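Local coordinates for protein cellulase (Xanthomonas axonopodis pv. citri, PDB 5HOS) that probably hydrolyses internal beta-1,4-glucosidic bonds of cellulose, as an endo-beta-1,4-glucanase of glycosyl hydrolase family 5, at residues 132-144 with 168-182. Sequence-based numbering, arbitrary orientation. Where two conformers were deposited one is given.
Sequences ISTFNDLWRRLAI and WATAAQASIDTIRKT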
loop_
_atom_site.group_PDB
_atom_site.type_symbol
_atom_site.label_atom_id
_atom_site.label_comp_id
_atom_site.label_asym_id
_atom_site.label_seq_id
_atom_site.Cartn_x
_atom_site.Cartn_y
_atom_site.Cartn_z
ATOM N N ILE A 132 21.278 2.071 4.973
ATOM C CA ILE A 132 20.527 1.553 3.816
ATOM C C ILE A 132 20.679 0.027 3.708
ATOM O O ILE A 132 19.716 -0.676 3.384
ATOM C CB ILE A 132 20.947 2.248 2.491
ATOM C CG1 ILE A 132 20.291 3.629 2.315
ATOM C CG2 ILE A 132 20.506 1.448 1.272
ATOM C CD1 ILE A 132 20.067 4.474 3.542
ATOM N N SER A 133 21.885 -0.467 3.990
ATOM C CA SER A 133 22.178 -1.902 3.995
ATOM C C SER A 133 21.183 -2.723 4.818
ATOM O O SER A 133 20.851 -3.837 4.445
ATOM C CB SER A 133 23.609 -2.162 4.504
ATOM O OG SER A 133 23.753 -1.769 5.862
ATOM N N THR A 134 20.716 -2.177 5.938
ATOM C CA THR A 134 19.726 -2.859 6.760
ATOM C C THR A 134 18.387 -3.055 6.027
ATOM O O THR A 134 17.774 -4.124 6.105
ATOM C CB THR A 134 19.534 -2.110 8.088
ATOM O OG1 THR A 134 20.756 -2.199 8.836
ATOM C CG2 THR A 134 18.398 -2.699 8.915
ATOM N N PHE A 135 17.957 -2.024 5.312
ATOM C CA PHE A 135 16.746 -2.080 4.505
ATOM C C PHE A 135 16.929 -3.024 3.317
ATOM O O PHE A 135 16.037 -3.842 3.019
ATOM C CB PHE A 135 16.370 -0.658 4.062
ATOM C CG PHE A 135 15.041 -0.548 3.351
ATOM C CD1 PHE A 135 13.887 -1.163 3.856
ATOM C CD2 PHE A 135 14.932 0.222 2.205
ATOM C CE1 PHE A 135 12.672 -1.031 3.214
ATOM C CE2 PHE A 135 13.713 0.356 1.554
ATOM C CZ PHE A 135 12.587 -0.275 2.056
ATOM N N ASN A 136 18.086 -2.935 2.664
ATOM C CA ASN A 136 18.427 -3.841 1.565
ATOM C C ASN A 136 18.312 -5.312 1.963
ATOM O O ASN A 136 17.814 -6.129 1.191
ATOM C CB ASN A 136 19.855 -3.605 1.063
ATOM C CG ASN A 136 20.016 -2.323 0.267
ATOM O OD1 ASN A 136 19.049 -1.675 -0.132
ATOM N ND2 ASN A 136 21.270 -1.954 0.023
ATOM N N ASP A 137 18.788 -5.646 3.163
ATOM C CA ASP A 137 18.791 -7.037 3.601
ATOM C C ASP A 137 17.379 -7.584 3.786
ATOM O O ASP A 137 17.120 -8.722 3.421
ATOM C CB ASP A 137 19.587 -7.223 4.881
ATOM C CG ASP A 137 19.711 -8.669 5.257
ATOM O OD1 ASP A 137 20.482 -9.383 4.585
ATOM O OD2 ASP A 137 19.000 -9.101 6.189
ATOM N N LEU A 138 16.474 -6.781 4.358
ATOM C CA LEU A 138 15.057 -7.185 4.429
ATOM C C LEU A 138 14.539 -7.571 3.049
ATOM O O LEU A 138 13.989 -8.661 2.866
ATOM C CB LEU A 138 14.171 -6.066 4.989
ATOM C CG LEU A 138 12.648 -6.288 4.923
ATOM C CD1 LEU A 138 12.214 -7.440 5.807
ATOM C CD2 LEU A 138 11.887 -5.022 5.283
ATOM N N TRP A 139 14.702 -6.662 2.091
ATOM C CA TRP A 139 14.144 -6.869 0.750
ATOM C C TRP A 139 14.843 -7.964 -0.050
ATOM O O TRP A 139 14.193 -8.613 -0.860
ATOM C CB TRP A 139 13.993 -5.555 -0.033
ATOM C CG TRP A 139 12.684 -4.917 0.329
ATOM C CD1 TRP A 139 12.490 -3.752 1.001
ATOM C CD2 TRP A 139 11.386 -5.485 0.119
ATOM N NE1 TRP A 139 11.153 -3.538 1.199
ATOM C CE2 TRP A 139 10.447 -4.591 0.674
ATOM C CE3 TRP A 139 10.925 -6.661 -0.488
ATOM C CZ2 TRP A 139 9.064 -4.823 0.616
ATOM C CZ3 TRP A 139 9.546 -6.900 -0.540
ATOM C CH2 TRP A 139 8.632 -5.983 0.015
ATOM N N ARG A 140 16.138 -8.176 0.186
ATOM C CA ARG A 140 16.832 -9.333 -0.389
ATOM C C ARG A 140 16.153 -10.627 0.057
ATOM O O ARG A 140 15.822 -11.483 -0.768
ATOM C CB ARG A 140 18.310 -9.360 0.024
ATOM C CG ARG A 140 19.132 -10.442 -0.670
ATOM C CD ARG A 140 20.578 -10.467 -0.196
ATOM N NE ARG A 140 20.675 -10.618 1.256
ATOM C CZ ARG A 140 20.537 -11.758 1.939
ATOM N NH1 ARG A 140 20.293 -12.918 1.326
ATOM N NH2 ARG A 140 20.646 -11.740 3.261
ATOM N N ARG A 141 15.936 -10.747 1.364
ATOM C CA ARG A 141 15.333 -11.946 1.954
ATOM C C ARG A 141 13.880 -12.144 1.537
ATOM O O ARG A 141 13.477 -13.259 1.263
ATOM C CB ARG A 141 15.455 -11.914 3.478
ATOM C CG ARG A 141 16.898 -12.000 3.962
ATOM C CD ARG A 141 16.974 -11.874 5.470
ATOM N NE ARG A 141 18.345 -11.860 5.995
ATOM C CZ ARG A 141 19.098 -12.934 6.237
ATOM N NH1 ARG A 141 18.665 -14.170 5.993
ATOM N NH2 ARG A 141 20.320 -12.765 6.732
ATOM N N LEU A 142 13.098 -11.064 1.487
ATOM C CA LEU A 142 11.706 -11.171 1.022
ATOM C C LEU A 142 11.658 -11.528 -0.450
ATOM O O LEU A 142 10.826 -12.336 -0.856
ATOM C CB LEU A 142 10.911 -9.892 1.254
ATOM C CG LEU A 142 10.171 -9.776 2.584
ATOM C CD1 LEU A 142 9.630 -8.362 2.723
ATOM C CD2 LEU A 142 9.037 -10.786 2.687
ATOM N N ALA A 143 12.540 -10.914 -1.242
ATOM C CA ALA A 143 12.587 -11.196 -2.671
ATOM C C ALA A 143 12.903 -12.667 -2.920
ATOM O O ALA A 143 12.285 -13.285 -3.789
ATOM C CB ALA A 143 13.592 -10.311 -3.375
ATOM N N ILE A 144 13.849 -13.220 -2.156
ATOM C CA ILE A 144 14.200 -14.638 -2.276
ATOM C C ILE A 144 13.010 -15.521 -1.884
ATOM O O ILE A 144 12.692 -16.465 -2.597
ATOM C CB ILE A 144 15.478 -14.993 -1.465
ATOM C CG1 ILE A 144 16.705 -14.337 -2.124
ATOM C CG2 ILE A 144 15.681 -16.507 -1.381
ATOM C CD1 ILE A 144 17.931 -14.232 -1.237
ATOM N N TRP A 168 15.315 9.499 0.687
ATOM C CA TRP A 168 14.417 8.362 0.533
ATOM C C TRP A 168 14.581 7.710 -0.848
ATOM O O TRP A 168 14.687 6.494 -0.936
ATOM C CB TRP A 168 12.949 8.725 0.773
ATOM C CG TRP A 168 12.097 7.584 0.353
ATOM C CD1 TRP A 168 11.264 7.542 -0.715
ATOM C CD2 TRP A 168 12.106 6.263 0.910
ATOM N NE1 TRP A 168 10.713 6.297 -0.834
ATOM C CE2 TRP A 168 11.218 5.486 0.144
ATOM C CE3 TRP A 168 12.776 5.662 1.988
ATOM C CZ2 TRP A 168 10.969 4.140 0.424
ATOM C CZ3 TRP A 168 12.524 4.329 2.271
ATOM C CH2 TRP A 168 11.630 3.583 1.492
ATOM N N ALA A 169 14.600 8.511 -1.905
ATOM C CA ALA A 169 14.776 7.970 -3.263
ATOM C C ALA A 169 16.049 7.139 -3.394
ATOM O O ALA A 169 16.039 6.126 -4.069
ATOM C CB ALA A 169 14.768 9.077 -4.304
ATOM N N THR A 170 17.136 7.574 -2.752
ATOM C CA THR A 170 18.393 6.816 -2.747
ATOM C C THR A 170 18.242 5.457 -2.048
ATOM O O THR A 170 18.692 4.445 -2.577
ATOM C CB THR A 170 19.518 7.641 -2.095
ATOM O OG1 THR A 170 19.670 8.851 -2.838
ATOM C CG2 THR A 170 20.850 6.873 -2.071
ATOM N N ALA A 171 17.584 5.449 -0.881
ATOM C CA ALA A 171 17.278 4.211 -0.175
ATOM C C ALA A 171 16.361 3.291 -0.998
ATOM O O ALA A 171 16.622 2.092 -1.112
ATOM C CB ALA A 171 16.636 4.519 1.175
ATOM N N ALA A 172 15.297 3.857 -1.568
ATOM C CA ALA A 172 14.360 3.085 -2.388
ATOM C C ALA A 172 15.090 2.458 -3.568
ATOM O O ALA A 172 14.910 1.281 -3.864
ATOM C CB ALA A 172 13.219 3.959 -2.880
ATOM N N GLN A 173 15.930 3.251 -4.212
ATOM C CA GLN A 173 16.703 2.750 -5.362
ATOM C C GLN A 173 17.602 1.587 -4.971
ATOM O O GLN A 173 17.715 0.606 -5.711
ATOM C CB GLN A 173 17.545 3.868 -5.968
ATOM C CG GLN A 173 18.242 3.494 -7.268
ATOM C CD GLN A 173 17.247 3.189 -8.357
ATOM O OE1 GLN A 173 16.638 4.097 -8.913
ATOM N NE2 GLN A 173 17.057 1.907 -8.657
ATOM N N ALA A 174 18.237 1.689 -3.808
ATOM C CA ALA A 174 19.116 0.628 -3.337
ATOM C C ALA A 174 18.336 -0.671 -3.110
ATOM O O ALA A 174 18.803 -1.742 -3.486
ATOM C CB ALA A 174 19.829 1.055 -2.070
ATOM N N SER A 175 17.144 -0.574 -2.516
ATOM C CA SER A 175 16.331 -1.768 -2.281
ATOM C C SER A 175 15.796 -2.361 -3.596
ATOM O O SER A 175 15.748 -3.582 -3.742
ATOM C CB SER A 175 15.194 -1.486 -1.286
ATOM O OG SER A 175 14.240 -0.600 -1.843
ATOM N N ILE A 176 15.424 -1.509 -4.552
ATOM C CA ILE A 176 15.000 -1.976 -5.890
ATOM C C ILE A 176 16.135 -2.763 -6.550
ATOM O O ILE A 176 15.932 -3.879 -7.040
ATOM C CB ILE A 176 14.565 -0.805 -6.801
ATOM C CG1 ILE A 176 13.252 -0.186 -6.300
ATOM C CG2 ILE A 176 14.419 -1.229 -8.262
ATOM C CD1 ILE A 176 13.010 1.221 -6.804
ATOM N N ASP A 177 17.329 -2.185 -6.543
ATOM C CA ASP A 177 18.500 -2.856 -7.134
ATOM C C ASP A 177 18.787 -4.204 -6.454
ATOM O O ASP A 177 19.090 -5.204 -7.126
ATOM C CB ASP A 177 19.741 -1.950 -7.089
ATOM C CG ASP A 177 19.643 -0.752 -8.035
ATOM O OD1 ASP A 177 18.714 -0.677 -8.874
ATOM O OD2 ASP A 177 20.519 0.131 -7.946
ATOM N N THR A 178 18.674 -4.228 -5.127
ATOM C CA THR A 178 18.871 -5.447 -4.344
ATOM C C THR A 178 17.867 -6.531 -4.722
ATOM O O THR A 178 18.237 -7.685 -4.920
ATOM C CB THR A 178 18.762 -5.136 -2.840
ATOM O OG1 THR A 178 19.766 -4.174 -2.490
ATOM C CG2 THR A 178 18.936 -6.389 -2.003
ATOM N N ILE A 179 16.600 -6.143 -4.829
ATOM C CA ILE A 179 15.554 -7.059 -5.240
ATOM C C ILE A 179 15.878 -7.662 -6.604
ATOM O O ILE A 179 15.801 -8.879 -6.769
ATOM C CB ILE A 179 14.166 -6.386 -5.237
ATOM C CG1 ILE A 179 13.736 -6.141 -3.785
ATOM C CG2 ILE A 179 13.123 -7.259 -5.930
ATOM C CD1 ILE A 179 12.605 -5.152 -3.631
ATOM N N ARG A 180 16.250 -6.818 -7.559
ATOM C CA ARG A 180 16.540 -7.294 -8.920
ATOM C C ARG A 180 17.778 -8.163 -8.992
ATOM O O ARG A 180 17.837 -9.093 -9.812
ATOM C CB ARG A 180 16.630 -6.126 -9.921
ATOM C CG ARG A 180 15.333 -5.348 -10.137
ATOM C CD ARG A 180 14.088 -6.226 -10.131
ATOM N NE ARG A 180 12.887 -5.480 -10.487
ATOM C CZ ARG A 180 11.645 -5.911 -10.284
ATOM N NH1 ARG A 180 11.418 -7.110 -9.738
ATOM N NH2 ARG A 180 10.620 -5.137 -10.621
ATOM N N LYS A 181 18.753 -7.903 -8.129
ATOM C CA LYS A 181 19.951 -8.733 -8.104
ATOM C C LYS A 181 19.631 -10.180 -7.659
ATOM O O LYS A 181 20.352 -11.098 -8.039
ATOM C CB LYS A 181 21.057 -8.092 -7.259
ATOM C CG LYS A 181 22.447 -8.586 -7.622
ATOM C CD LYS A 181 23.554 -7.715 -7.059
ATOM C CE LYS A 181 24.898 -8.143 -7.636
ATOM N NZ LYS A 181 26.035 -7.501 -6.925
ATOM N N THR A 182 18.529 -10.392 -6.921
ATOM C CA THR A 182 18.091 -11.761 -6.578
ATOM C C THR A 182 17.522 -12.538 -7.765
ATOM O O THR A 182 17.389 -13.754 -7.686
ATOM C CB THR A 182 17.000 -11.817 -5.492
ATOM O OG1 THR A 182 15.759 -11.322 -6.020
ATOM C CG2 THR A 182 17.402 -11.047 -4.242
#
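The rings of Phe135 and Trp168 meet obliquely, their planes at 46°, with Phe135 CE2 3.8 Å from Trp168 CH2. From the same helix, Ala172 CB sits over one face of the Trp168 ring, near its rim, while Ala171 O lies at the edge of the phenyl ring. Leu142 CD1 likewise lies over the rim of one face of its helix neighbour Trp139, and Phe135 CE1 abuts the indole edge; Ile179 runs alongside, its CD1 3.9 Å from Trp139 CE3. Both indole N-H groups hydrogen-bond beyond the two helices, Trp139 NE1 to Leu156 O and Trp168 NE1 to Pro191 O. Ser175 OG, 3.6 Å from Phe135 CE2, sits between its own backbone N and carbonyl carbon (chi1 68°), from where it donates to Ala172 O. Thr178 OG1 hydrogen-bonds to Ala174 O of its own helix at 2.8 Å, while CG2 meets Arg140 CB. Ile132 CG2 presses tightly on Ala174 CB, 3.4 Å away. Ala143 CB packs against Thr182 OG1, itself hydrogen-bonded to Ile179 O. The helices cross at -32°, Asn136 CA coming within 4.8 Å of Ser175 CA, consistent with small residues Ala171, Ala174 and Ser175 along the interface. Such packing joins successive outer helices of a (beta/alpha)8 TIM barrel, as expected for family 5.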